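Local structure of aldolase (Escherichia coli, 6VOP) at residues 84-89 and 166-171. The protein is of unestablished function but belongs to the class II aldolase and adducin N-terminal domain family. The protein carries 2 engineered substitutions. Sequence-based numbering, arbitrary orientation.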
loop_
_atom_site.group_PDB
_atom_site.type_symbol
_atom_site.label_atom_id
_atom_site.label_comp_id
_atom_site.label_asym_id
_atom_site.label_seq_id
_atom_site.Cartn_x
_atom_site.Cartn_y
_atom_site.Cartn_z
ATOM N N LEU A 84 -28.072 10.502 8.954
ATOM C CA LEU A 84 -29.173 11.451 9.068
ATOM C C LEU A 84 -29.101 12.245 10.366
ATOM O O LEU A 84 -29.510 13.411 10.402
ATOM C CB LEU A 84 -30.507 10.713 8.970
ATOM C CG LEU A 84 -30.839 10.097 7.611
ATOM C CD1 LEU A 84 -31.732 8.882 7.785
ATOM C CD2 LEU A 84 -31.506 11.127 6.716
ATOM N N ALA A 85 -28.593 11.632 11.437
ATOM C CA ALA A 85 -28.443 12.351 12.697
ATOM C C ALA A 85 -27.472 13.515 12.560
ATOM O O ALA A 85 -27.677 14.570 13.171
ATOM C CB ALA A 85 -27.980 11.395 13.795
ATOM N N LEU A 86 -26.420 13.349 11.756
ATOM C CA LEU A 86 -25.448 14.421 11.579
ATOM C C LEU A 86 -26.018 15.553 10.737
ATOM O O LEU A 86 -25.776 16.731 11.026
ATOM C CB LEU A 86 -24.174 13.868 10.945
ATOM C CG LEU A 86 -23.479 12.781 11.764
ATOM C CD1 LEU A 86 -22.388 12.102 10.950
ATOM C CD2 LEU A 86 -22.916 13.366 13.050
ATOM N N TYR A 87 -26.774 15.220 9.690
ATOM C CA TYR A 87 -27.374 16.258 8.859
ATOM C C TYR A 87 -28.427 17.048 9.622
ATOM O O TYR A 87 -28.568 18.258 9.408
ATOM C CB TYR A 87 -27.987 15.642 7.600
ATOM C CG TYR A 87 -26.986 15.019 6.652
ATOM C CD1 TYR A 87 -25.994 15.784 6.051
ATOM C CD2 TYR A 87 -27.045 13.667 6.345
ATOM C CE1 TYR A 87 -25.080 15.215 5.178
ATOM C CE2 TYR A 87 -26.135 13.089 5.477
ATOM C CZ TYR A 87 -25.157 13.866 4.895
ATOM O OH TYR A 87 -24.256 13.289 4.029
ATOM N N ARG A 88 -29.169 16.392 10.512
ATOM C CA ARG A 88 -30.241 17.049 11.247
ATOM C C ARG A 88 -29.739 17.945 12.371
ATOM O O ARG A 88 -30.533 18.713 12.927
ATOM C CB ARG A 88 -31.199 16.003 11.822
ATOM C CG ARG A 88 -32.117 15.368 10.793
ATOM C CD ARG A 88 -33.289 14.672 11.459
ATOM N NE ARG A 88 -32.926 13.358 11.979
ATOM C CZ ARG A 88 -33.170 12.212 11.354
ATOM N NH1 ARG A 88 -33.780 12.213 10.176
ATOM N NH2 ARG A 88 -32.804 11.062 11.906
ATOM N N ASN A 89 -28.455 17.870 12.724
ATOM C CA ASN A 89 -27.914 18.656 13.825
ATOM C C ASN A 89 -26.724 19.508 13.412
ATOM O O ASN A 89 -26.072 20.105 14.277
ATOM C CB ASN A 89 -27.530 17.741 14.991
ATOM C CG ASN A 89 -28.742 17.171 15.701
ATOM O OD1 ASN A 89 -29.219 17.733 16.689
ATOM N ND2 ASN A 89 -29.254 16.055 15.195
ATOM N N GLY A 166 -14.230 2.758 14.258
ATOM C CA GLY A 166 -13.507 3.534 13.280
ATOM C C GLY A 166 -13.913 4.993 13.268
ATOM O O GLY A 166 -14.630 5.472 14.153
ATOM N N PRO A 167 -13.455 5.733 12.261
ATOM C CA PRO A 167 -13.784 7.156 12.161
ATOM C C PRO A 167 -15.054 7.417 11.361
ATOM O O PRO A 167 -15.487 6.612 10.534
ATOM C CB PRO A 167 -12.565 7.728 11.425
ATOM C CG PRO A 167 -12.185 6.624 10.498
ATOM C CD PRO A 167 -12.443 5.338 11.267
ATOM N N VAL A 168 -15.644 8.580 11.633
ATOM C CA VAL A 168 -16.800 9.093 10.903
ATOM C C VAL A 168 -16.551 10.583 10.699
ATOM O O VAL A 168 -16.511 11.344 11.672
ATOM C CB VAL A 168 -18.125 8.861 11.645
ATOM C CG1 VAL A 168 -19.249 9.639 10.979
ATOM C CG2 VAL A 168 -18.460 7.378 11.696
ATOM N N VAL A 169 -16.376 10.999 9.447
ATOM C CA VAL A 169 -15.951 12.355 9.123
ATOM C C VAL A 169 -17.005 13.021 8.249
ATOM O O VAL A 169 -17.584 12.388 7.361
ATOM C CB VAL A 169 -14.574 12.361 8.425
ATOM C CG1 VAL A 169 -14.064 13.777 8.275
ATOM C CG2 VAL A 169 -13.576 11.525 9.215
ATOM N N CYS A 170 -17.247 14.303 8.506
ATOM C CA CYS A 170 -18.205 15.111 7.765
ATOM C C CYS A 170 -17.467 16.133 6.906
ATOM O O CYS A 170 -16.243 16.273 6.969
ATOM C CB CYS A 170 -19.173 15.814 8.721
ATOM S SG CYS A 170 -20.178 14.720 9.739
ATOM N N GLY A 171 -18.234 16.861 6.103
ATOM C CA GLY A 171 -17.671 17.902 5.267
ATOM C C GLY A 171 -18.765 18.661 4.556
ATOM O O GLY A 171 -19.899 18.184 4.428
#
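V168 is the first residue of strand 166-171 to touch segment 84-89, its CG1 lying 4.0 Å from CD1 of L86. CG1 stands anti to the backbone N (chi1 169°), and through this branch the valine approaches the leucine; a beta-branched residue also suits the extended backbone here. V169, next along, points away from the helix and packs on N180 and M181 of helix 174-194. The alternation of an extended strand lets it face helix 80-89 with one side and helix 174-194 with the other, in the mixed sheet of an AraD-like class II aldolase fold, where it pairs antiparallel with strands 95-99 and 159-162. At C170 the side chain turns back toward helix 80-89, and SG comes within 3.6 Å of the same L86 CD1, an apolar contact. Cysteine fits because it is small and only weakly polar, so its sulfur can sit against a methyl group in the buried layer. CD1 of L86 thus touches both strand residues; leucine suits the place because its branched apolar end extends from the helix to the buried sheet, where it also touches V96 and F160. Behind the contact, N89 ND2 donates to A85 O at 3.0 Å, in the carbonyl plane.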